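Local atomic coordinates of R.Ecl18kI (Enterobacter cloacae, PDB entry 2GB7), a protein that cuts double-stranded DNA at the sequence 5'-CCNGG-3', cleaving before the first C and extruding nucleotides from the helix as it recognises its site. Residues F[59-64]-F[114-119]; F[15-20]-F[69-74]; F[123-128]-F[158-163]. The protein carries 1 engineered substitution. All blocks are in the same frame, centred on the assembly; numbering follows the deposited sequence.

Contact 1: residues F[59-64]-F[114-119]. With nucleotides of chain B; nucleotides of chain A.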
loop_
_atom_site.group_PDB
_atom_site.type_symbol
_atom_site.label_atom_id
_atom_site.label_comp_id
_atom_site.label_asym_id
_atom_site.label_seq_id
_atom_site.Cartn_x
_atom_site.Cartn_y
_atom_site.Cartn_z
ATOM N N ASN F 59 -9.993 -1.503 -22.415
ATOM C CA ASN F 59 -9.973 -0.346 -23.289
ATOM C C ASN F 59 -9.315 0.892 -22.687
ATOM O O ASN F 59 -8.540 1.586 -23.373
ATOM C CB ASN F 59 -11.345 -0.095 -23.888
ATOM C CG ASN F 59 -11.686 -1.127 -24.942
ATOM O OD1 ASN F 59 -11.278 -0.990 -26.099
ATOM N ND2 ASN F 59 -12.385 -2.199 -24.547
ATOM N N CYS F 60 -9.556 1.143 -21.401
ATOM C CA CYS F 60 -8.783 2.188 -20.731
ATOM C C CYS F 60 -7.275 1.969 -20.859
ATOM O O CYS F 60 -6.528 2.913 -21.142
ATOM C CB CYS F 60 -9.172 2.302 -19.260
ATOM S SG CYS F 60 -10.759 3.126 -19.001
ATOM N N TRP F 61 -6.825 0.740 -20.639
ATOM C CA TRP F 61 -5.397 0.443 -20.674
ATOM C C TRP F 61 -4.847 0.531 -22.094
ATOM O O TRP F 61 -3.738 1.025 -22.315
ATOM C CB TRP F 61 -5.146 -0.944 -20.101
ATOM C CG TRP F 61 -3.702 -1.243 -19.872
ATOM C CD1 TRP F 61 -2.954 -2.174 -20.520
ATOM C CD2 TRP F 61 -2.831 -0.593 -18.943
ATOM N NE1 TRP F 61 -1.657 -2.157 -20.048
ATOM C CE2 TRP F 61 -1.558 -1.197 -19.074
ATOM C CE3 TRP F 61 -2.995 0.451 -18.023
ATOM C CZ2 TRP F 61 -0.453 -0.799 -18.307
ATOM C CZ3 TRP F 61 -1.902 0.825 -17.238
ATOM C CH2 TRP F 61 -0.646 0.207 -17.398
ATOM N N LYS F 62 -5.640 0.074 -23.059
ATOM C CA LYS F 62 -5.243 0.130 -24.473
ATOM C C LYS F 62 -4.911 1.558 -24.916
ATOM O O LYS F 62 -3.983 1.767 -25.728
ATOM C CB LYS F 62 -6.379 -0.448 -25.320
ATOM C CG LYS F 62 -6.075 -0.684 -26.770
ATOM C CD LYS F 62 -7.315 -1.206 -27.474
ATOM C CE LYS F 62 -8.441 -0.175 -27.482
ATOM N NZ LYS F 62 -8.030 1.114 -28.113
ATOM N N GLU F 63 -5.678 2.531 -24.425
ATOM C CA GLU F 63 -5.414 3.942 -24.711
ATOM C C GLU F 63 -4.250 4.475 -23.896
ATOM O O GLU F 63 -3.347 5.163 -24.433
ATOM C CB GLU F 63 -6.642 4.831 -24.462
ATOM C CG GLU F 63 -6.271 6.329 -24.540
ATOM C CD GLU F 63 -7.446 7.279 -24.687
ATOM N N PHE F 64 -4.255 4.168 -22.605
ATOM C CA PHE F 64 -3.274 4.757 -21.703
ATOM C C PHE F 64 -1.849 4.299 -22.007
ATOM O O PHE F 64 -0.936 5.136 -22.128
ATOM C CB PHE F 64 -3.627 4.484 -20.242
ATOM C CG PHE F 64 -2.550 4.904 -19.279
ATOM C CD1 PHE F 64 -2.465 6.219 -18.839
ATOM C CD2 PHE F 64 -1.624 3.980 -18.827
ATOM C CE1 PHE F 64 -1.448 6.604 -17.947
ATOM C CE2 PHE F 64 -0.622 4.350 -17.947
ATOM C CZ PHE F 64 -0.535 5.674 -17.510
ATOM N N GLN F 114 3.785 5.286 -9.522
ATOM C CA GLN F 114 2.918 5.926 -8.503
ATOM C C GLN F 114 1.656 6.514 -9.124
ATOM O O GLN F 114 0.541 6.459 -8.532
ATOM C CB GLN F 114 3.688 6.993 -7.744
ATOM C CG GLN F 114 4.904 6.452 -7.002
ATOM C CD GLN F 114 4.515 5.631 -5.768
ATOM O OE1 GLN F 114 3.925 4.541 -5.871
ATOM N NE2 GLN F 114 4.805 6.175 -4.594
ATOM N N SER F 115 1.819 7.054 -10.329
ATOM C CA SER F 115 0.664 7.524 -11.075
ATOM C C SER F 115 -0.229 6.339 -11.448
ATOM O O SER F 115 -1.439 6.405 -11.271
ATOM C CB SER F 115 1.116 8.279 -12.328
ATOM O OG SER F 115 0.042 8.506 -13.237
ATOM N N ARG F 116 0.359 5.275 -12.001
ATOM C CA ARG F 116 -0.388 4.060 -12.321
ATOM C C ARG F 116 -1.213 3.517 -11.156
ATOM O O ARG F 116 -2.377 3.126 -11.332
ATOM C CB ARG F 116 0.542 2.964 -12.782
ATOM C CG ARG F 116 1.137 3.143 -14.163
ATOM C CD ARG F 116 1.928 1.891 -14.451
ATOM N NE ARG F 116 2.472 1.897 -15.814
ATOM C CZ ARG F 116 2.800 0.803 -16.481
ATOM N NH1 ARG F 116 2.709 -0.393 -15.925
ATOM N NH2 ARG F 116 3.279 0.918 -17.722
ATOM N N ARG F 117 -0.620 3.477 -9.963
ATOM C CA ARG F 117 -1.319 2.955 -8.769
ATOM C C ARG F 117 -2.501 3.823 -8.434
ATOM O O ARG F 117 -3.632 3.316 -8.242
ATOM C CB ARG F 117 -0.330 2.862 -7.604
ATOM C CG ARG F 117 0.653 1.710 -7.784
ATOM C CD ARG F 117 1.865 1.867 -6.883
ATOM N NE ARG F 117 3.037 1.207 -7.460
ATOM C CZ ARG F 117 3.877 0.360 -6.857
ATOM N NH1 ARG F 117 3.721 0.005 -5.574
ATOM N NH2 ARG F 117 4.902 -0.121 -7.567
ATOM N N SER F 118 -2.272 5.134 -8.371
ATOM C CA SER F 118 -3.339 6.075 -8.055
ATOM C C SER F 118 -4.467 6.072 -9.089
ATOM O O SER F 118 -5.667 5.965 -8.739
ATOM C CB SER F 118 -2.798 7.488 -7.897
ATOM O OG SER F 118 -3.892 8.270 -7.449
ATOM N N ARG F 119 -4.057 6.125 -10.351
ATOM C CA ARG F 119 -4.974 6.037 -11.497
ATOM C C ARG F 119 -5.712 4.721 -11.568
ATOM O O ARG F 119 -6.904 4.736 -11.857
ATOM C CB ARG F 119 -4.243 6.287 -12.823
ATOM C CG ARG F 119 -3.721 7.731 -12.929
ATOM C CD ARG F 119 -3.030 7.986 -14.264
ATOM N NE ARG F 119 -3.966 7.692 -15.320
ATOM C CZ ARG F 119 -4.613 8.608 -16.026
ATOM N NH1 ARG F 119 -4.339 9.897 -15.864
ATOM N NH2 ARG F 119 -5.527 8.223 -16.915
ATOM P P DT B 5 -2.440 -2.571 -8.618
ATOM O OP1 DT B 5 -3.625 -3.386 -8.258
ATOM O OP2 DT B 5 -1.206 -3.245 -9.095
ATOM O "O5'" DT B 5 -2.894 -1.501 -9.709
ATOM C "C5'" DT B 5 -1.952 -0.622 -10.332
ATOM C "C4'" DT B 5 -1.230 -1.346 -11.445
ATOM O "O4'" DT B 5 -2.177 -1.941 -12.368
ATOM C "C3'" DT B 5 -0.275 -0.503 -12.297
ATOM O "O3'" DT B 5 0.935 -1.241 -12.491
ATOM C "C2'" DT B 5 -1.004 -0.392 -13.630
ATOM C "C1'" DT B 5 -1.695 -1.741 -13.683
ATOM N N1 DT B 5 -2.826 -1.896 -14.620
ATOM C C2 DT B 5 -2.860 -3.047 -15.376
ATOM O O2 DT B 5 -1.991 -3.903 -15.323
ATOM N N3 DT B 5 -3.946 -3.155 -16.204
ATOM C C4 DT B 5 -4.973 -2.244 -16.355
ATOM O O4 DT B 5 -5.894 -2.484 -17.132
ATOM C C5 DT B 5 -4.862 -1.049 -15.545
ATOM C C7 DT B 5 -5.918 0.004 -15.654
ATOM C C6 DT B 5 -3.807 -0.939 -14.727
ATOM P P DG A 8 4.985 12.559 -8.397
ATOM O OP1 DG A 8 5.515 12.771 -9.774
ATOM O OP2 DG A 8 4.912 13.702 -7.459
ATOM O "O5'" DG A 8 3.540 11.917 -8.569
ATOM C "C5'" DG A 8 3.402 10.672 -9.245
ATOM C "C4'" DG A 8 1.954 10.254 -9.294
ATOM O "O4'" DG A 8 1.505 9.853 -7.979
ATOM C "C3'" DG A 8 0.986 11.335 -9.763
ATOM O "O3'" DG A 8 0.011 10.725 -10.604
ATOM C "C2'" DG A 8 0.365 11.836 -8.470
ATOM C "C1'" DG A 8 0.342 10.577 -7.623
ATOM N N9 DG A 8 0.385 10.787 -6.180
ATOM C C8 DG A 8 1.361 11.439 -5.467
ATOM N N7 DG A 8 1.149 11.427 -4.180
ATOM C C5 DG A 8 -0.043 10.733 -4.032
ATOM C C6 DG A 8 -0.771 10.397 -2.862
ATOM O O6 DG A 8 -0.491 10.649 -1.683
ATOM N N1 DG A 8 -1.931 9.693 -3.165
ATOM C C2 DG A 8 -2.342 9.358 -4.433
ATOM N N2 DG A 8 -3.500 8.689 -4.522
ATOM N N3 DG A 8 -1.668 9.660 -5.532
ATOM C C4 DG A 8 -0.536 10.342 -5.259
ATOM P P DG A 7 7.954 10.051 -2.462
ATOM O OP1 DG A 7 9.427 9.822 -2.456
ATOM O OP2 DG A 7 7.343 10.872 -1.394
ATOM O "O5'" DG A 7 7.548 10.654 -3.880
ATOM C "C5'" DG A 7 7.908 9.963 -5.076
ATOM C "C4'" DG A 7 6.757 9.952 -6.057
ATOM O "O4'" DG A 7 5.683 9.121 -5.552
ATOM C "C3'" DG A 7 6.133 11.308 -6.372
ATOM O "O3'" DG A 7 5.825 11.339 -7.774
ATOM C "C2'" DG A 7 4.898 11.336 -5.485
ATOM C "C1'" DG A 7 4.488 9.872 -5.424
ATOM N N9 DG A 7 3.844 9.458 -4.179
ATOM C C8 DG A 7 4.222 9.796 -2.902
ATOM N N7 DG A 7 3.468 9.258 -1.982
ATOM C C5 DG A 7 2.532 8.517 -2.693
ATOM C C6 DG A 7 1.462 7.708 -2.234
ATOM O O6 DG A 7 1.128 7.466 -1.072
ATOM N N1 DG A 7 0.752 7.147 -3.292
ATOM C C2 DG A 7 1.044 7.328 -4.622
ATOM N N2 DG A 7 0.237 6.702 -5.494
ATOM N N3 DG A 7 2.050 8.070 -5.064
ATOM C C4 DG A 7 2.745 8.635 -4.051
#
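The pocket that probably receives an extruded base in this nucleotide-flipping endonuclease is built where Trp-61 of helix 49-77 meets Arg-116 of helix 102-134. The two helices run nearly antiparallel, at 155°, and their short segments come no closer than 13.6 Å between axes, so the gap is bridged by long side chains. The thymine of DT5 of chain B, consistent with the extruded base, lies over one face of the indole: Trp-61 CE3 is 3.4 Å from its C5. The tryptophan therefore offers this base a flat surface in place of neighbouring base pairs. At its far rim, CH2 of Trp-61 points at the middle of a guanidinium face, 3.6 Å from CZ of Arg-116, the two planes 88° apart. The arginine chain is extended from CG to NE, which carries the group past the thymidine sugar, against which its CB packs. NH2 is held by a salt bridge to Glu-68, and NH1 by another to a DNA phosphate, probably fixing how the guanidinium is turned. The side chains of Phe-64 and Arg-119 cross at a slant, and CE1 of Phe-64 sits over one face of the guanidinium, 3.8 Å from NE of Arg-119, the planes 17° apart. Arg-119 is anchored elsewhere, by the carbonyl of Ile-22 and the carboxylate of Glu-123. The other side of segment 114-119 meets the minor-groove edges of two guanines. The N2 amino group of DG7 of chain A donates to the backbone O of Gln-114 at 3.1 Å, a nearly straight bond; NE2 of Gln-114 donates to O4' of that nucleotide and also to a guanine N3. One turn on, Ser-118 OG accepts a hydrogen bond from N2 of DG8 of chain A at 3.0 Å.

Contact 2: residues F[15-20]-F[69-74]; sequences KERKSH and KEFTTR. With nucleotides of chain A.
Phe-71 pushes its ring tip from helix 49-77 between the backbone of helix 6-20 and the head of Arg-17, and each neighbour meets the ring differently. Glu-16 comes to the edge, near the ring plane, its CB 3.7 Å from CE1 of Phe-71. The backbone N of Arg-17 approaches the same carbon obliquely, at 3.8 Å. On the far side of the tip the guanidinium of Arg-17 turns one of its faces to the phenylalanine, with NH1 3.8 Å from CE2 of Phe-71; the planes stand 55° apart, so the two groups are tilted and not laid flat on each other. The fold of the arginine chain explains this: CG is anti to the backbone N (chi1 -164°), which sends the chain off the helix past the ring, and a bend at chi3 (-54°) swings the planar end back over CE2. The methylene CD stays beside the DNA, 3.5 Å from OP1 of DC9 of chain A, whereas NH2 is hydrogen-bonded to Ser-111 OG and Asn-112 OD1 of helix 102-134. Two acceptors on a third helix thus position the guanidinium that covers Phe-71. The aromatic ring also makes an edge-to-face contact with Phe-21, just past the end of helix 6-20, and Glu-16 also touches Met-75 of helix 49-77. What results is a small three-helix junction beside the DNA backbone, in which a buried phenylalanine supplies the packing and a buried arginine ties the N-terminal helix 6-20 to helix 102-134.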
loop_
_atom_site.group_PDB
_atom_site.type_symbol
_atom_site.label_atom_id
_atom_site.label_comp_id
_atom_site.label_asym_id
_atom_site.label_seq_id
_atom_site.Cartn_x
_atom_site.Cartn_y
_atom_site.Cartn_z
ATOM N N LYS F 15 4.889 18.565 -14.247
ATOM C CA LYS F 15 4.306 19.596 -15.098
ATOM C C LYS F 15 3.763 18.972 -16.376
ATOM O O LYS F 15 2.631 19.245 -16.779
ATOM C CB LYS F 15 5.348 20.676 -15.416
ATOM C CG LYS F 15 4.823 21.890 -16.187
ATOM C CD LYS F 15 5.957 22.877 -16.430
ATOM C CE LYS F 15 5.614 23.911 -17.501
ATOM N NZ LYS F 15 5.061 25.194 -16.947
ATOM N N GLU F 16 4.567 18.104 -16.979
ATOM C CA GLU F 16 4.231 17.465 -18.241
ATOM C C GLU F 16 3.115 16.462 -18.087
ATOM O O GLU F 16 2.277 16.367 -18.965
ATOM C CB GLU F 16 5.445 16.762 -18.845
ATOM C CG GLU F 16 6.539 17.729 -19.319
ATOM C CD GLU F 16 6.197 18.457 -20.610
ATOM O OE1 GLU F 16 6.907 19.445 -20.929
ATOM O OE2 GLU F 16 5.260 18.042 -21.330
ATOM N N ARG F 17 3.126 15.705 -16.993
ATOM C CA ARG F 17 2.064 14.725 -16.744
ATOM C C ARG F 17 0.711 15.408 -16.620
ATOM O O ARG F 17 -0.276 14.946 -17.197
ATOM C CB ARG F 17 2.348 13.898 -15.488
ATOM C CG ARG F 17 1.485 12.632 -15.419
ATOM C CD ARG F 17 1.712 11.811 -14.154
ATOM N NE ARG F 17 3.118 11.481 -13.946
ATOM C CZ ARG F 17 3.750 10.467 -14.524
ATOM N NH1 ARG F 17 3.113 9.695 -15.407
ATOM N NH2 ARG F 17 5.043 10.265 -14.257
ATOM N N LYS F 18 0.664 16.487 -15.845
ATOM C CA LYS F 18 -0.564 17.263 -15.673
ATOM C C LYS F 18 -1.075 17.818 -17.005
ATOM O O LYS F 18 -2.286 17.799 -17.261
ATOM C CB LYS F 18 -0.348 18.402 -14.680
ATOM C CG LYS F 18 -1.582 19.216 -14.381
ATOM C CD LYS F 18 -1.247 20.435 -13.557
ATOM C CE LYS F 18 -1.397 21.708 -14.372
ATOM N NZ LYS F 18 -1.030 22.912 -13.560
ATOM N N SER F 19 -0.153 18.292 -17.840
ATOM C CA SER F 19 -0.494 18.936 -19.101
ATOM C C SER F 19 -0.997 17.978 -20.149
ATOM O O SER F 19 -1.770 18.377 -21.018
ATOM C CB SER F 19 0.727 19.640 -19.700
ATOM O OG SER F 19 1.194 20.639 -18.831
ATOM N N HIS F 20 -0.518 16.740 -20.112
ATOM C CA HIS F 20 -0.736 15.833 -21.227
ATOM C C HIS F 20 -1.646 14.650 -20.997
ATOM O O HIS F 20 -2.139 14.067 -21.958
ATOM C CB HIS F 20 0.588 15.326 -21.755
ATOM C CG HIS F 20 1.346 16.371 -22.502
ATOM N ND1 HIS F 20 0.953 16.826 -23.743
ATOM C CD2 HIS F 20 2.449 17.076 -22.170
ATOM C CE1 HIS F 20 1.795 17.758 -24.149
ATOM N NE2 HIS F 20 2.703 17.935 -23.208
ATOM N N LYS F 69 3.936 5.194 -22.670
ATOM C CA LYS F 69 5.215 4.797 -23.285
ATOM C C LYS F 69 5.858 5.958 -24.040
ATOM O O LYS F 69 7.070 6.221 -23.892
ATOM C CB LYS F 69 5.052 3.574 -24.199
ATOM C CG LYS F 69 6.399 2.940 -24.624
ATOM C CD LYS F 69 6.249 1.977 -25.780
ATOM C CE LYS F 69 5.677 0.624 -25.344
ATOM N NZ LYS F 69 5.643 -0.352 -26.488
ATOM N N GLU F 70 5.058 6.642 -24.855
ATOM C CA GLU F 70 5.511 7.821 -25.598
ATOM C C GLU F 70 5.919 8.977 -24.667
ATOM O O GLU F 70 6.895 9.691 -24.931
ATOM C CB GLU F 70 4.513 8.271 -26.695
ATOM C CG GLU F 70 3.051 8.516 -26.260
ATOM C CD GLU F 70 2.139 8.932 -27.439
ATOM N N PHE F 71 5.190 9.129 -23.567
ATOM C CA PHE F 71 5.545 10.098 -22.538
ATOM C C PHE F 71 6.911 9.805 -21.918
ATOM O O PHE F 71 7.772 10.686 -21.810
ATOM C CB PHE F 71 4.455 10.074 -21.457
ATOM C CG PHE F 71 4.742 10.953 -20.292
ATOM C CD1 PHE F 71 4.525 12.332 -20.372
ATOM C CD2 PHE F 71 5.229 10.411 -19.106
ATOM C CE1 PHE F 71 4.777 13.152 -19.278
ATOM C CE2 PHE F 71 5.487 11.221 -18.015
ATOM C CZ PHE F 71 5.242 12.593 -18.094
ATOM N N THR F 72 7.130 8.559 -21.538
ATOM C CA THR F 72 8.382 8.156 -20.912
ATOM C C THR F 72 9.548 8.467 -21.849
ATOM O O THR F 72 10.554 9.081 -21.458
ATOM C CB THR F 72 8.325 6.671 -20.582
ATOM O OG1 THR F 72 7.202 6.442 -19.709
ATOM C CG2 THR F 72 9.626 6.191 -19.929
ATOM N N THR F 73 9.403 8.062 -23.097
ATOM C CA THR F 73 10.472 8.334 -24.088
ATOM C C THR F 73 10.751 9.832 -24.202
ATOM O O THR F 73 11.929 10.257 -24.253
ATOM C CB THR F 73 10.073 7.766 -25.437
ATOM O OG1 THR F 73 9.973 6.341 -25.324
ATOM C CG2 THR F 73 11.094 8.133 -26.521
ATOM N N ARG F 74 9.690 10.631 -24.225
ATOM C CA ARG F 74 9.818 12.079 -24.334
ATOM C C ARG F 74 10.519 12.672 -23.127
ATOM O O ARG F 74 11.406 13.519 -23.284
ATOM C CB ARG F 74 8.471 12.748 -24.557
ATOM C CG ARG F 74 8.548 14.187 -25.026
ATOM C CD ARG F 74 7.252 14.636 -25.685
ATOM N NE ARG F 74 6.893 13.784 -26.821
ATOM C CZ ARG F 74 5.992 12.796 -26.801
ATOM N NH1 ARG F 74 5.283 12.498 -25.698
ATOM N NH2 ARG F 74 5.787 12.104 -27.915
ATOM P P DC A 9 -0.983 11.638 -11.473
ATOM O OP1 DC A 9 -1.273 10.867 -12.704
ATOM O OP2 DC A 9 -0.445 13.017 -11.578
ATOM O "O5'" DC A 9 -2.313 11.660 -10.599
ATOM C "C5'" DC A 9 -3.091 10.474 -10.465
ATOM C "C4'" DC A 9 -4.312 10.728 -9.614
ATOM O "O4'" DC A 9 -3.911 10.904 -8.236
ATOM C "C3'" DC A 9 -5.123 11.970 -9.985
ATOM O "O3'" DC A 9 -6.510 11.728 -9.740
ATOM C "C2'" DC A 9 -4.665 12.994 -8.961
ATOM C "C1'" DC A 9 -4.437 12.120 -7.739
ATOM N N1 DC A 9 -3.488 12.650 -6.750
ATOM C C2 DC A 9 -3.678 12.329 -5.401
ATOM O O2 DC A 9 -4.637 11.606 -5.085
ATOM N N3 DC A 9 -2.813 12.813 -4.480
ATOM C C4 DC A 9 -1.792 13.583 -4.864
ATOM N N4 DC A 9 -0.963 14.039 -3.924
ATOM C C5 DC A 9 -1.576 13.922 -6.230
ATOM C C6 DC A 9 -2.439 13.440 -7.131
#

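Contact 3: residues F[123-128]-F[158-163]. With nucleotides of chain B.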
loop_
_atom_site.group_PDB
_atom_site.type_symbol
_atom_site.label_atom_id
_atom_site.label_comp_id
_atom_site.label_asym_id
_atom_site.label_seq_id
_atom_site.Cartn_x
_atom_site.Cartn_y
_atom_site.Cartn_z
ATOM N N GLU F 123 -9.657 4.875 -11.562
ATOM C CA GLU F 123 -10.337 4.392 -12.763
ATOM C C GLU F 123 -11.291 3.259 -12.405
ATOM O O GLU F 123 -12.417 3.259 -12.878
ATOM C CB GLU F 123 -9.321 3.949 -13.814
ATOM C CG GLU F 123 -8.618 5.152 -14.415
ATOM C CD GLU F 123 -7.651 4.779 -15.526
ATOM O OE1 GLU F 123 -7.814 3.710 -16.150
ATOM O OE2 GLU F 123 -6.711 5.574 -15.743
ATOM N N PHE F 124 -10.874 2.305 -11.561
ATOM C CA PHE F 124 -11.777 1.181 -11.169
ATOM C C PHE F 124 -12.996 1.755 -10.483
ATOM O O PHE F 124 -14.128 1.397 -10.780
ATOM C CB PHE F 124 -11.007 0.231 -10.249
ATOM C CG PHE F 124 -11.739 -1.025 -9.873
ATOM C CD1 PHE F 124 -12.556 -1.711 -10.776
ATOM C CD2 PHE F 124 -11.557 -1.537 -8.588
ATOM C CE1 PHE F 124 -13.203 -2.879 -10.372
ATOM C CE2 PHE F 124 -12.131 -2.704 -8.205
ATOM C CZ PHE F 124 -12.993 -3.378 -9.094
ATOM N N GLU F 125 -12.759 2.667 -9.544
ATOM C CA GLU F 125 -13.855 3.360 -8.887
ATOM C C GLU F 125 -14.804 4.076 -9.866
ATOM O O GLU F 125 -16.060 3.954 -9.729
ATOM C CB GLU F 125 -13.260 4.344 -7.871
ATOM C CG GLU F 125 -12.488 3.678 -6.719
ATOM C CD GLU F 125 -11.364 4.555 -6.140
ATOM O OE1 GLU F 125 -11.430 5.804 -6.235
ATOM O OE2 GLU F 125 -10.395 3.975 -5.598
ATOM N N SER F 126 -14.231 4.756 -10.870
ATOM C CA SER F 126 -15.008 5.486 -11.873
ATOM C C SER F 126 -15.813 4.513 -12.721
ATOM O O SER F 126 -16.960 4.769 -13.078
ATOM C CB SER F 126 -14.081 6.301 -12.756
ATOM O OG SER F 126 -13.447 7.300 -11.987
ATOM N N ILE F 127 -15.179 3.400 -13.074
ATOM C CA ILE F 127 -15.879 2.361 -13.844
ATOM C C ILE F 127 -17.100 1.845 -13.055
ATOM O O ILE F 127 -18.209 1.656 -13.601
ATOM C CB ILE F 127 -14.922 1.207 -14.173
ATOM C CG1 ILE F 127 -13.889 1.683 -15.224
ATOM C CG2 ILE F 127 -15.744 -0.023 -14.668
ATOM C CD1 ILE F 127 -12.740 0.702 -15.389
ATOM N N LEU F 128 -16.937 1.625 -11.751
ATOM C CA LEU F 128 -18.069 1.137 -10.918
ATOM C C LEU F 128 -19.152 2.204 -10.705
ATOM O O LEU F 128 -20.339 1.904 -10.635
ATOM C CB LEU F 128 -17.534 0.640 -9.562
ATOM C CG LEU F 128 -16.605 -0.586 -9.654
ATOM C CD1 LEU F 128 -15.999 -0.879 -8.234
ATOM C CD2 LEU F 128 -17.435 -1.797 -10.189
ATOM N N LEU F 158 -12.950 5.247 2.620
ATOM C CA LEU F 158 -12.720 4.145 1.670
ATOM C C LEU F 158 -14.070 3.646 1.042
ATOM O O LEU F 158 -14.065 2.819 0.130
ATOM C CB LEU F 158 -11.842 3.095 2.383
ATOM C CG LEU F 158 -12.274 1.640 2.530
ATOM C CD1 LEU F 158 -11.258 0.870 3.361
ATOM C CD2 LEU F 158 -13.659 1.525 3.125
ATOM N N VAL F 159 -15.182 4.181 1.524
ATOM C CA VAL F 159 -16.458 3.891 0.862
ATOM C C VAL F 159 -16.505 4.777 -0.353
ATOM O O VAL F 159 -16.263 5.994 -0.246
ATOM C CB VAL F 159 -17.629 4.271 1.732
ATOM C CG1 VAL F 159 -18.953 4.106 0.912
ATOM C CG2 VAL F 159 -17.618 3.449 3.006
ATOM N N ASP F 160 -16.749 4.174 -1.510
ATOM C CA ASP F 160 -16.798 4.903 -2.777
ATOM C C ASP F 160 -18.201 5.318 -3.180
ATOM O O ASP F 160 -18.391 6.422 -3.688
ATOM C CB ASP F 160 -16.212 4.039 -3.863
ATOM C CG ASP F 160 -14.731 3.834 -3.660
ATOM O OD1 ASP F 160 -14.006 4.830 -3.336
ATOM O OD2 ASP F 160 -14.284 2.680 -3.749
ATOM N N LEU F 161 -19.158 4.411 -2.985
ATOM C CA LEU F 161 -20.548 4.652 -3.395
ATOM C C LEU F 161 -21.504 4.356 -2.270
ATOM O O LEU F 161 -21.336 3.377 -1.556
ATOM C CB LEU F 161 -20.909 3.746 -4.555
ATOM C CG LEU F 161 -20.017 3.899 -5.785
ATOM C CD1 LEU F 161 -20.196 2.774 -6.756
ATOM C CD2 LEU F 161 -20.203 5.273 -6.445
ATOM N N VAL F 162 -22.498 5.222 -2.128
ATOM C CA VAL F 162 -23.500 5.096 -1.089
ATOM C C VAL F 162 -24.880 5.119 -1.754
ATOM O O VAL F 162 -25.253 6.114 -2.374
ATOM C CB VAL F 162 -23.436 6.279 -0.128
ATOM C CG1 VAL F 162 -24.497 6.139 0.975
ATOM C CG2 VAL F 162 -22.005 6.460 0.480
ATOM N N MET F 163 -25.622 4.034 -1.621
ATOM C CA MET F 163 -26.951 3.909 -2.233
ATOM C C MET F 163 -27.957 4.008 -1.085
ATOM O O MET F 163 -27.912 3.192 -0.159
ATOM C CB MET F 163 -27.044 2.531 -2.901
ATOM C CG MET F 163 -28.174 2.291 -3.883
ATOM S SD MET F 163 -29.828 2.421 -3.142
ATOM C CE MET F 163 -29.811 1.044 -2.012
ATOM P P DC B 3 -8.806 3.829 -0.572
ATOM O OP1 DC B 3 -10.150 3.454 -1.082
ATOM O OP2 DC B 3 -8.195 3.064 0.553
ATOM O "O5'" DC B 3 -7.825 3.835 -1.822
ATOM C "C5'" DC B 3 -8.175 4.603 -2.966
ATOM C "C4'" DC B 3 -7.167 4.382 -4.065
ATOM O "O4'" DC B 3 -6.037 5.261 -3.843
ATOM C "C3'" DC B 3 -6.625 2.959 -4.029
ATOM O "O3'" DC B 3 -6.940 2.175 -5.163
ATOM C "C2'" DC B 3 -5.125 3.096 -3.870
ATOM C "C1'" DC B 3 -4.817 4.567 -4.076
ATOM N N1 DC B 3 -3.851 4.987 -3.049
ATOM C C2 DC B 3 -2.587 5.434 -3.440
ATOM O O2 DC B 3 -2.322 5.504 -4.647
ATOM N N3 DC B 3 -1.683 5.773 -2.490
ATOM C C4 DC B 3 -2.003 5.672 -1.199
ATOM N N4 DC B 3 -1.081 6.011 -0.290
ATOM C C5 DC B 3 -3.286 5.225 -0.776
ATOM C C6 DC B 3 -4.174 4.906 -1.723
#
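Glu-125 and Asp-160 present their carboxylates side by side, both with CG anti to the carbonyl carbon (chi1 -64° and -68°), one leaving helix 102-134, the other the segment that leads into strand 161-163. The glutamate is extended beyond CG, so its methylene lies against the aspartate, CG of Glu-125 being 3.6 Å from OD2 of Asp-160. The chains cross at about a right angle, yet the two carboxylate planes differ by just 22°, and OE1 of Glu-125 stands 4.0 Å from OD1 of Asp-160. OE2 points to the DNA, 3.5 Å from C5' of DC3 of chain B. One turn of helix away from Glu-125, Leu-128 meets Leu-161 in a looser apolar contact, CB of Leu-128 lying 4.4 Å from CD1 of Leu-161. Both Asp-160 and Leu-161 can face the helix because they form a classic beta bulge opposite Ile-179. Paired acids beside the phosphate of DC3, probably the one cleaved, next to a strand lying between 140-141 and 177-181 in the mixed sheet, are consistent with the metal-binding centre of the PD-(D/E)XK nuclease fold, here in a complex depleted of metal.

In the fold
Helix 102-134 is the spine that joins the three sites: it supplies segment 114-119 to contact 1 and segment 123-128 to contact 3, and holds the arginine of contact 2. Contacts 1 and 2 also share helix 49-77; their centres lie about 13 Å apart and they meet where Ser-115 OG packs 3.8 Å from Arg-17 CD, along the backbone of DNA chain A. Contact 1 is about 16 Å, centre to centre, from contact 3, and touches it where Cys-60 CB packs 3.7 Å from Glu-123 OE1. Contacts 2 and 3 do not touch, their centres about 27 Å apart. One helix thus contributes Arg-116 to the base pocket and Glu-125 to the probable cleavage centre.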